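Local coordinates for protein Alpha/beta hydrolase (Enterobacter asburiae, PDB 6KMO) that probably hydrolyses carboxylic ester bonds as an esterase or lipase with the alpha/beta hydrolase fold, at residues V58-Q63 with F115-R120; R120-L125 with A133-Y138; K43-E48 with P52-Q57; Q33-V38 with G310-L315. The protein carries 2 engineered substitutions. All coordinates share one frame; numbering follows the deposited sequence.

Contact 1. Residues V58-Q63 with F115-R120; sequences VLIGAQ and FPTHER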
# COMPACT_ATOMS: atom_id res chain seq x y z
N VAL A 58 22.03 -16.73 -12.38
CA VAL A 58 21.33 -15.57 -12.93
C VAL A 58 20.89 -14.64 -11.81
O VAL A 58 21.13 -13.43 -11.85
CB VAL A 58 20.14 -16.01 -13.80
CG1 VAL A 58 19.33 -14.80 -14.25
CG2 VAL A 58 20.62 -16.81 -15.00
N LEU A 59 20.23 -15.18 -10.79
CA LEU A 59 19.77 -14.33 -9.70
C LEU A 59 20.95 -13.82 -8.87
O LEU A 59 20.96 -12.65 -8.47
CB LEU A 59 18.76 -15.07 -8.83
CG LEU A 59 18.17 -14.25 -7.69
CD1 LEU A 59 17.39 -13.04 -8.19
CD2 LEU A 59 17.31 -15.13 -6.80
N ILE A 60 21.94 -14.67 -8.63
CA ILE A 60 23.12 -14.22 -7.90
C ILE A 60 23.73 -12.99 -8.58
O ILE A 60 24.01 -11.98 -7.93
CB ILE A 60 24.13 -15.37 -7.75
CG1 ILE A 60 23.56 -16.46 -6.83
CG2 ILE A 60 25.48 -14.83 -7.24
CD1 ILE A 60 24.35 -17.76 -6.84
N GLY A 61 23.92 -13.06 -9.89
CA GLY A 61 24.55 -11.94 -10.59
C GLY A 61 23.68 -10.70 -10.66
O GLY A 61 24.18 -9.57 -10.59
N ALA A 62 22.37 -10.88 -10.82
CA ALA A 62 21.48 -9.73 -10.84
C ALA A 62 21.57 -8.95 -9.54
O ALA A 62 21.42 -7.72 -9.54
CB ALA A 62 20.04 -10.20 -11.05
N GLN A 63 21.81 -9.64 -8.43
CA GLN A 63 21.77 -9.04 -7.11
C GLN A 63 23.13 -8.61 -6.61
O GLN A 63 23.22 -7.78 -5.69
CB GLN A 63 21.17 -10.05 -6.11
CG GLN A 63 19.73 -10.44 -6.41
CD GLN A 63 18.81 -9.26 -6.37
OE1 GLN A 63 18.70 -8.49 -7.32
NE2 GLN A 63 18.15 -9.08 -5.24
N PHE A 115 20.61 -16.13 1.18
CA PHE A 115 20.70 -14.89 1.95
C PHE A 115 21.31 -13.75 1.14
O PHE A 115 20.70 -12.67 1.07
CB PHE A 115 21.38 -15.11 3.30
CG PHE A 115 21.56 -13.82 4.07
CD1 PHE A 115 20.50 -13.22 4.75
CD2 PHE A 115 22.79 -13.17 4.08
CE1 PHE A 115 20.66 -12.03 5.42
CE2 PHE A 115 22.95 -11.96 4.75
CZ PHE A 115 21.90 -11.41 5.43
N PRO A 116 22.50 -13.89 0.53
CA PRO A 116 23.07 -12.71 -0.16
C PRO A 116 22.14 -12.11 -1.20
O PRO A 116 22.04 -10.88 -1.29
CB PRO A 116 24.38 -13.25 -0.76
CG PRO A 116 24.74 -14.38 0.14
CD PRO A 116 23.43 -15.02 0.55
N THR A 117 21.45 -12.93 -1.99
CA THR A 117 20.54 -12.38 -2.98
C THR A 117 19.43 -11.55 -2.33
O THR A 117 18.93 -10.58 -2.94
CB THR A 117 19.87 -13.46 -3.85
OG1 THR A 117 19.21 -14.43 -3.04
CG2 THR A 117 20.86 -14.13 -4.80
N HIS A 118 19.00 -11.91 -1.13
CA HIS A 118 17.89 -11.24 -0.46
C HIS A 118 18.33 -10.24 0.59
O HIS A 118 17.47 -9.60 1.23
CB HIS A 118 16.97 -12.29 0.19
CG HIS A 118 16.10 -12.99 -0.81
ND1 HIS A 118 16.61 -13.78 -1.81
CD2 HIS A 118 14.76 -13.00 -0.97
CE1 HIS A 118 15.62 -14.24 -2.56
NE2 HIS A 118 14.49 -13.78 -2.06
N GLU A 119 19.64 -10.02 0.76
CA GLU A 119 20.12 -9.23 1.89
C GLU A 119 19.64 -7.79 1.86
O GLU A 119 19.25 -7.23 2.89
CB GLU A 119 21.65 -9.29 1.98
CG GLU A 119 22.17 -8.51 3.16
CD GLU A 119 23.62 -8.75 3.48
OE1 GLU A 119 24.32 -9.34 2.62
OE2 GLU A 119 24.04 -8.37 4.59
N ARG A 120 19.64 -7.15 0.69
CA ARG A 120 19.23 -5.75 0.65
C ARG A 120 17.76 -5.61 1.06
O ARG A 120 17.41 -4.74 1.87
CB ARG A 120 19.47 -5.17 -0.74
CG ARG A 120 19.43 -3.65 -0.77
CD ARG A 120 18.53 -3.14 -1.87
NE ARG A 120 17.12 -3.20 -1.49
CZ ARG A 120 16.16 -3.84 -2.15
NH1 ARG A 120 16.40 -4.58 -3.22
NH2 ARG A 120 14.92 -3.72 -1.71
O HOH W 1 24.25 -9.98 -3.48

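Contact 2. Residues R120-L125 with A133-Y138; sequences RLIRDL and AVYVDY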
# COMPACT_ATOMS: atom_id res chain seq x y z
N ARG A 120 19.64 -7.15 0.69
CA ARG A 120 19.23 -5.75 0.65
C ARG A 120 17.76 -5.61 1.06
O ARG A 120 17.41 -4.74 1.87
CB ARG A 120 19.47 -5.17 -0.74
CG ARG A 120 19.43 -3.65 -0.77
CD ARG A 120 18.53 -3.14 -1.87
NE ARG A 120 17.12 -3.20 -1.49
CZ ARG A 120 16.16 -3.84 -2.15
NH1 ARG A 120 16.40 -4.58 -3.22
NH2 ARG A 120 14.92 -3.72 -1.71
N LEU A 121 16.90 -6.48 0.52
CA LEU A 121 15.49 -6.49 0.89
C LEU A 121 15.32 -6.73 2.38
O LEU A 121 14.54 -6.05 3.04
CB LEU A 121 14.78 -7.58 0.08
CG LEU A 121 13.36 -7.97 0.51
CD1 LEU A 121 12.41 -6.77 0.50
CD2 LEU A 121 12.82 -9.08 -0.39
N ILE A 122 16.03 -7.72 2.93
CA ILE A 122 15.90 -8.02 4.35
C ILE A 122 16.32 -6.81 5.18
O ILE A 122 15.63 -6.43 6.13
CB ILE A 122 16.71 -9.27 4.72
CG1 ILE A 122 16.13 -10.50 4.03
CG2 ILE A 122 16.70 -9.46 6.23
CD1 ILE A 122 17.07 -11.67 4.00
N ARG A 123 17.45 -6.21 4.84
CA ARG A 123 17.90 -5.03 5.58
C ARG A 123 16.88 -3.90 5.49
O ARG A 123 16.63 -3.20 6.48
CB ARG A 123 19.26 -4.56 5.06
CG ARG A 123 20.43 -5.47 5.45
CD ARG A 123 21.71 -4.93 4.84
NE ARG A 123 22.89 -5.70 5.20
CZ ARG A 123 24.04 -5.17 5.61
NH1 ARG A 123 24.17 -3.86 5.79
NH2 ARG A 123 25.06 -5.97 5.87
N ASP A 124 16.27 -3.69 4.32
CA ASP A 124 15.27 -2.65 4.19
C ASP A 124 14.09 -2.90 5.14
O ASP A 124 13.57 -1.97 5.76
CB ASP A 124 14.74 -2.57 2.75
CG ASP A 124 15.69 -1.91 1.79
OD1 ASP A 124 16.67 -1.26 2.20
OD2 ASP A 124 15.44 -2.06 0.57
N LEU A 125 13.65 -4.15 5.25
CA LEU A 125 12.52 -4.47 6.11
C LEU A 125 12.88 -4.34 7.58
O LEU A 125 12.05 -3.90 8.39
CB LEU A 125 12.02 -5.88 5.80
CG LEU A 125 11.35 -6.09 4.43
CD1 LEU A 125 11.30 -7.57 4.10
CD2 LEU A 125 9.96 -5.45 4.40
N ALA A 133 15.27 -9.61 11.80
CA ALA A 133 14.91 -10.64 10.83
C ALA A 133 15.71 -11.91 11.11
O ALA A 133 16.92 -11.85 11.36
CB ALA A 133 15.22 -10.18 9.41
N VAL A 134 15.05 -13.05 11.02
CA VAL A 134 15.70 -14.35 11.15
C VAL A 134 15.50 -15.09 9.83
O VAL A 134 14.47 -15.75 9.61
CB VAL A 134 15.18 -15.16 12.34
CG1 VAL A 134 15.96 -16.46 12.47
CG2 VAL A 134 15.25 -14.32 13.61
N TYR A 135 16.47 -14.96 8.94
CA TYR A 135 16.49 -15.68 7.67
C TYR A 135 16.76 -17.15 7.93
O TYR A 135 17.67 -17.48 8.69
CB TYR A 135 17.58 -15.07 6.76
CG TYR A 135 17.98 -15.95 5.60
CD1 TYR A 135 17.44 -15.76 4.34
CD2 TYR A 135 18.88 -17.00 5.77
CE1 TYR A 135 17.76 -16.59 3.28
CE2 TYR A 135 19.19 -17.84 4.72
CZ TYR A 135 18.63 -17.63 3.48
OH TYR A 135 18.92 -18.48 2.45
N VAL A 136 16.00 -18.04 7.29
CA VAL A 136 16.16 -19.49 7.41
C VAL A 136 16.77 -20.04 6.12
O VAL A 136 16.20 -19.88 5.04
CB VAL A 136 14.81 -20.17 7.70
CG1 VAL A 136 14.98 -21.69 7.82
CG2 VAL A 136 14.19 -19.61 8.96
N ASP A 137 17.90 -20.73 6.23
CA ASP A 137 18.58 -21.27 5.05
C ASP A 137 18.00 -22.65 4.70
O ASP A 137 18.60 -23.69 4.92
CB ASP A 137 20.09 -21.34 5.28
CG ASP A 137 20.89 -21.30 3.98
OD1 ASP A 137 20.53 -20.57 3.02
OD2 ASP A 137 21.95 -21.98 3.93
N TYR A 138 16.79 -22.64 4.16
CA TYR A 138 16.12 -23.90 3.85
C TYR A 138 16.77 -24.59 2.65
O TYR A 138 17.43 -23.96 1.81
CB TYR A 138 14.62 -23.67 3.62
CG TYR A 138 14.20 -22.75 2.48
CD1 TYR A 138 14.16 -23.22 1.18
CD2 TYR A 138 13.80 -21.45 2.72
CE1 TYR A 138 13.72 -22.41 0.15
CE2 TYR A 138 13.36 -20.63 1.70
CZ TYR A 138 13.32 -21.12 0.41
OH TYR A 138 12.89 -20.35 -0.64

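Contact 3. Residues K43-E48 with P52-Q57; sequences KGKPME and PQEARQ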
# COMPACT_ATOMS: atom_id res chain seq x y z
N LYS A 43 20.18 -12.44 -24.92
CA LYS A 43 19.91 -13.47 -25.91
C LYS A 43 20.15 -14.87 -25.35
O LYS A 43 20.19 -15.84 -26.12
CB LYS A 43 20.71 -13.21 -27.19
CG LYS A 43 20.16 -12.06 -28.08
CD LYS A 43 18.62 -12.00 -28.14
CE LYS A 43 18.05 -10.77 -27.45
NZ LYS A 43 16.55 -10.75 -27.45
N GLY A 44 20.28 -15.00 -24.04
CA GLY A 44 20.38 -16.30 -23.42
C GLY A 44 19.08 -17.08 -23.52
O GLY A 44 18.03 -16.59 -23.93
N LYS A 45 19.16 -18.34 -23.14
CA LYS A 45 18.01 -19.19 -23.27
C LYS A 45 17.07 -19.00 -22.08
O LYS A 45 17.43 -18.40 -21.07
CB LYS A 45 18.43 -20.65 -23.40
CG LYS A 45 19.12 -21.21 -22.19
CD LYS A 45 19.62 -22.61 -22.52
CE LYS A 45 20.44 -23.19 -21.42
NZ LYS A 45 21.04 -24.49 -21.86
N PRO A 46 15.84 -19.47 -22.22
CA PRO A 46 14.88 -19.36 -21.11
C PRO A 46 15.38 -20.10 -19.88
O PRO A 46 16.01 -21.15 -19.97
CB PRO A 46 13.61 -20.00 -21.68
CG PRO A 46 13.76 -19.93 -23.18
CD PRO A 46 15.23 -20.09 -23.41
N MET A 47 15.06 -19.53 -18.71
CA MET A 47 15.56 -20.10 -17.46
C MET A 47 15.17 -21.56 -17.30
O MET A 47 15.96 -22.36 -16.79
CB MET A 47 15.07 -19.29 -16.26
CG MET A 47 15.54 -19.88 -14.91
SD MET A 47 15.13 -18.88 -13.41
CE MET A 47 16.37 -17.59 -13.60
N GLU A 48 13.95 -21.93 -17.72
CA GLU A 48 13.49 -23.30 -17.54
C GLU A 48 14.29 -24.30 -18.36
O GLU A 48 14.12 -25.51 -18.15
CB GLU A 48 11.99 -23.42 -17.81
CG GLU A 48 11.55 -23.25 -19.26
CD GLU A 48 11.33 -21.82 -19.72
OE1 GLU A 48 11.61 -20.87 -18.94
OE2 GLU A 48 10.85 -21.63 -20.86
N PRO A 52 19.76 -26.17 -12.62
CA PRO A 52 19.57 -25.39 -11.38
C PRO A 52 20.75 -24.48 -11.09
O PRO A 52 20.55 -23.32 -10.71
CB PRO A 52 19.37 -26.46 -10.32
CG PRO A 52 18.69 -27.55 -11.06
CD PRO A 52 19.31 -27.56 -12.45
N GLN A 53 21.97 -24.97 -11.30
CA GLN A 53 23.15 -24.16 -11.02
C GLN A 53 23.21 -22.93 -11.92
O GLN A 53 23.44 -21.81 -11.45
CB GLN A 53 24.40 -25.03 -11.18
CG GLN A 53 24.49 -26.19 -10.17
CD GLN A 53 23.59 -27.41 -10.47
OE1 GLN A 53 23.05 -27.58 -11.57
NE2 GLN A 53 23.43 -28.27 -9.46
N GLU A 54 22.98 -23.11 -13.22
CA GLU A 54 22.98 -21.98 -14.14
C GLU A 54 21.91 -20.97 -13.75
O GLU A 54 22.16 -19.75 -13.75
CB GLU A 54 22.73 -22.47 -15.57
CG GLU A 54 23.90 -23.22 -16.18
CD GLU A 54 23.53 -23.92 -17.47
OE1 GLU A 54 22.33 -24.19 -17.71
OE2 GLU A 54 24.46 -24.22 -18.26
N ALA A 55 20.70 -21.45 -13.43
CA ALA A 55 19.61 -20.54 -13.07
C ALA A 55 19.93 -19.79 -11.79
O ALA A 55 19.65 -18.59 -11.69
CB ALA A 55 18.33 -21.35 -12.90
N ARG A 56 20.51 -20.47 -10.81
CA ARG A 56 20.88 -19.80 -9.57
C ARG A 56 21.84 -18.65 -9.83
O ARG A 56 21.72 -17.59 -9.22
CB ARG A 56 21.50 -20.80 -8.60
CG ARG A 56 20.48 -21.76 -8.02
CD ARG A 56 21.10 -22.99 -7.38
NE ARG A 56 20.01 -23.89 -6.99
CZ ARG A 56 20.11 -25.19 -6.74
NH1 ARG A 56 21.27 -25.82 -6.80
NH2 ARG A 56 19.02 -25.86 -6.42
N GLN A 57 22.78 -18.85 -10.75
CA GLN A 57 23.78 -17.82 -11.04
C GLN A 57 23.15 -16.58 -11.67
O GLN A 57 23.67 -15.47 -11.48
CB GLN A 57 24.87 -18.40 -11.94
CG GLN A 57 25.72 -19.43 -11.22
CD GLN A 57 26.67 -20.17 -12.13
OE1 GLN A 57 26.29 -20.62 -13.21
NE2 GLN A 57 27.91 -20.33 -11.68
O HOH W 2 21.62 -25.77 -19.77
O HOH W 3 23.95 -23.21 -21.06

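Contact 4. Residues Q33-V38 with G310-L315; sequences QAFLNV and GLLNPL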
# COMPACT_ATOMS: atom_id res chain seq x y z
N GLN A 33 10.09 -0.45 -16.79
CA GLN A 33 10.24 -0.69 -18.22
C GLN A 33 11.71 -0.65 -18.62
O GLN A 33 12.15 -1.49 -19.42
CB GLN A 33 9.44 0.33 -19.01
CG GLN A 33 9.44 0.03 -20.50
CD GLN A 33 8.71 -1.24 -20.83
OE1 GLN A 33 7.52 -1.36 -20.59
NE2 GLN A 33 9.43 -2.21 -21.38
N ALA A 34 12.48 0.28 -18.06
CA ALA A 34 13.91 0.34 -18.38
C ALA A 34 14.60 -0.96 -17.97
O ALA A 34 15.44 -1.49 -18.71
CB ALA A 34 14.55 1.53 -17.68
N PHE A 35 14.25 -1.49 -16.80
CA PHE A 35 14.82 -2.75 -16.35
C PHE A 35 14.42 -3.88 -17.27
O PHE A 35 15.25 -4.70 -17.67
CB PHE A 35 14.35 -3.03 -14.91
CG PHE A 35 14.65 -4.42 -14.45
CD1 PHE A 35 15.92 -4.75 -13.99
CD2 PHE A 35 13.69 -5.41 -14.48
CE1 PHE A 35 16.21 -6.03 -13.57
CE2 PHE A 35 13.99 -6.70 -14.07
CZ PHE A 35 15.25 -7.00 -13.61
N LEU A 36 13.13 -3.96 -17.63
CA LEU A 36 12.69 -5.01 -18.54
C LEU A 36 13.41 -4.92 -19.88
O LEU A 36 13.71 -5.95 -20.50
CB LEU A 36 11.18 -4.96 -18.74
CG LEU A 36 10.35 -5.35 -17.51
CD1 LEU A 36 8.89 -5.14 -17.79
CD2 LEU A 36 10.61 -6.79 -17.09
N ASN A 37 13.67 -3.70 -20.36
CA ASN A 37 14.32 -3.58 -21.67
C ASN A 37 15.74 -4.13 -21.61
O ASN A 37 16.19 -4.79 -22.55
CB ASN A 37 14.27 -2.14 -22.14
CG ASN A 37 12.88 -1.70 -22.56
OD1 ASN A 37 11.98 -2.50 -22.75
ND2 ASN A 37 12.71 -0.39 -22.70
N VAL A 38 16.45 -3.90 -20.51
CA VAL A 38 17.78 -4.50 -20.34
C VAL A 38 17.66 -6.01 -20.27
O VAL A 38 18.36 -6.75 -20.97
CB VAL A 38 18.47 -3.92 -19.09
CG1 VAL A 38 19.76 -4.70 -18.79
CG2 VAL A 38 18.76 -2.44 -19.28
N GLY A 310 10.33 -5.60 -5.03
CA GLY A 310 11.08 -5.25 -3.83
C GLY A 310 12.33 -6.07 -3.59
O GLY A 310 13.10 -5.74 -2.68
N LEU A 311 12.53 -7.14 -4.34
CA LEU A 311 13.75 -7.94 -4.24
C LEU A 311 14.85 -7.43 -5.16
O LEU A 311 15.99 -7.28 -4.73
CB LEU A 311 13.46 -9.40 -4.61
CG LEU A 311 14.68 -10.30 -4.76
CD1 LEU A 311 15.37 -10.48 -3.42
CD2 LEU A 311 14.32 -11.66 -5.35
N LEU A 312 14.52 -7.21 -6.43
CA LEU A 312 15.55 -7.03 -7.45
C LEU A 312 16.36 -5.78 -7.19
O LEU A 312 15.84 -4.66 -7.18
CB LEU A 312 14.88 -6.97 -8.83
CG LEU A 312 14.22 -8.28 -9.25
CD1 LEU A 312 13.29 -8.11 -10.45
CD2 LEU A 312 15.24 -9.39 -9.52
N ASN A 313 17.66 -5.95 -6.97
CA ASN A 313 18.47 -4.80 -6.59
C ASN A 313 18.54 -3.73 -7.66
O ASN A 313 18.61 -2.55 -7.28
CB ASN A 313 19.84 -5.27 -6.10
CG ASN A 313 19.76 -5.98 -4.78
OD1 ASN A 313 18.79 -5.82 -4.03
ND2 ASN A 313 20.74 -6.79 -4.47
N PRO A 314 18.48 -4.03 -8.96
CA PRO A 314 18.42 -2.93 -9.94
C PRO A 314 17.19 -2.04 -9.80
O PRO A 314 17.18 -0.93 -10.35
CB PRO A 314 18.46 -3.65 -11.29
CG PRO A 314 19.24 -4.91 -10.97
CD PRO A 314 18.74 -5.32 -9.60
N LEU A 315 16.16 -2.49 -9.07
CA LEU A 315 14.97 -1.68 -8.84
C LEU A 315 14.93 -1.05 -7.45
O LEU A 315 13.91 -0.46 -7.08
CB LEU A 315 13.71 -2.53 -9.06
CG LEU A 315 13.49 -2.99 -10.50
CD1 LEU A 315 12.29 -3.90 -10.55
CD2 LEU A 315 13.30 -1.80 -11.42

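Contact 1. Residues V58-Q63 with F115-R120
The helical segments that carry Q63 and T117 approach to 9.1 Å between their short axes, with a signed crossing angle of 37°. Q63 and T117 are also the nearest pair along the backbones, 5.5 Å from CA to CA. T117 fills the middle of the contact. Its methyl sits over the backbone of helix 52-63, with T117 CG2 3.8 Å from I60 CA. T117 CG2 also meets L59 CG at 4.0 Å, and these two side chains cross at about a right angle. I60 CG1 flanks the methyl on a more exposed side. The threonine torsion (chi1 55°) places CG2 anti to its own carbonyl carbon and OG1 between the backbone N and that carbon. T117 OG1 accepts a bond from H118 ND1, in the plane of the imidazole, and is also bonded to D114 OD1. The direct polar link across the contact comes from Q63. Its side chain bends at chi2 and passes CG close to T117 CB. Q63 NE2 then donates to T117 O at 2.9 Å, in the carbonyl plane and fairly straight at 161°. Q63 OE1 bonds to N313 N, and NE2 also reaches L311 O. Both ends of the buried amide are therefore used. These bonds fix the rotation of the amide and tie helices 52-63 and 115-129 to the loop at 310-315.

Contact 2. Residues R120-L125 with A133-Y138
I122 meets A133 and Y135, which lie two residues apart on strand 132-136. All three are buried. The tight part is the methyl-to-methyl contact of I122 CG2 with A133 CB, at 3.6 Å. The other branch spreads along the strand: CG1 is anti to the carbonyl carbon (chi1 -65°), and I122 CD1 ends 4.1 Å from Y135 CD1. This second contact is looser. The side chains are roughly perpendicular, and the methyl meets the ring obliquely. The far end of the tyrosine is polar: Y135 OH donates to D137 OD1 at 2.7 Å, on the anti lone pair, which helps to fix the ring. F115 meets the same ring edge-to-face. Away from the strand, buried R120 grips partly exposed D124 side-on, and L325 of helix 319-335 touches both. R120 NE and NH2 both bond to D124 OD2 from one face of the carboxylate, NH2 at 2.9 Å. R120 NH1 bonds to N313 OD1 and NH2 also to G310 O. Partly exposed R123 points away from the strand. Helix 115-129 connects strand 99-105 to strand 132-136 and packs on both, I122 touching F104 as well, as a beta-alpha-beta unit of the alpha/beta hydrolase fold.

Contact 3. Residues K43-E48 with P52-Q57
M47 and A55 make the apolar part of this contact, and K45 and E54 make the polar part. The M47 side chain runs out from the 3-10 segment that begins at M47. Its CG is anti to the backbone N (chi1 178°), and the next bond is extended as well. This brings M47 CG to 3.7 Å from A55 CB. The chain then bends at chi3. M47 SD passes the same methyl at 4.1 Å from A55 CB, and M47 CE turns along the helix to 3.9 Å from A55 O. Both residues are buried. W236 of helix 231-241 and L112 also touch both, and they add to this apolar patch. The charged pair lies at a more exposed edge. K45 NZ stops 4.4 Å from E54 OE1, beyond salt-bridge range. Two waters lie between the charges. Water 2 donates to E54 OE1 at 2.7 Å; its contact with K45 NZ is too short to be trusted. Water 3 donates to E54 OE2 at 3.0 Å and takes a weak bond from K45 NZ. The attraction between the charges is probably softened by this hydration. E54 OE1 also accepts from T51 N, just before the helix. The loop between helices 30-41 and 52-63 folds back on the first turns of the second helix. It belongs to the N-terminal helical region, which precedes the first strand of the central sheet.

Contact 4. Residues Q33-V38 with G310-L315
F35 packs against three apolar side chains, L312, P314 and L315, and is the one residue of segment 33-38 that touches the other segment. The ring leaves helix 30-41 with CG anti to the backbone N (chi1 169°). That direction carries it away from the helix and toward the loop at 310-315. L312 meets the far end of the ring. Its methyl is nearly equidistant from two ring carbons, with L312 CD1 3.9 Å from F35 CZ. The leucine lies crosswise to the phenylalanine. P314 lies along the CD1-CE1 side. P314 CB is 3.9 Å from F35 CD1, and CG comes near CE1. Here the approach is slanted. L315 meets the root of the phenylalanine, with L315 CD2 at 3.8 Å from F35 CB. All three groups reach the ring obliquely. The 3-10 turn 313-315 helps to set this spacing, since L315 N bonds back to L312 O at 2.9 Å. P314 is exposed, whereas L312 and L315 are buried, so the ring spans from surface to interior. On the other side of the helix, Q33 NE2 bonds to N37 OD1, from above the carbonyl plane. F228 touches both F35 and L312, and so does I306 of strand 305-306. Helix 30-41 is thereby laid against the loop that runs from strand 305-306 to helix 319-335.

In the fold
Contacts 1 and 2 are buried and share helix 115-129, which meets helix 52-63 in the first and the central sheet in the second. Contacts 3 and 4 are only partly buried and lie farther from the centre of the chain. Contact 3 uses the earlier half of helix 52-63, and M47 CE touches V58 of contact 1. Contact 4 encloses the other three along the sequence. Its loop joins contact 1 through Q63 and N313, and both contacts 1 and 2 through R120. Chemistry follows place: contact 2 is purely apolar between its segments, contact 1 adds a buried amide bond, contact 3 depends partly on waters, and contact 4 gathers round one aromatic ring.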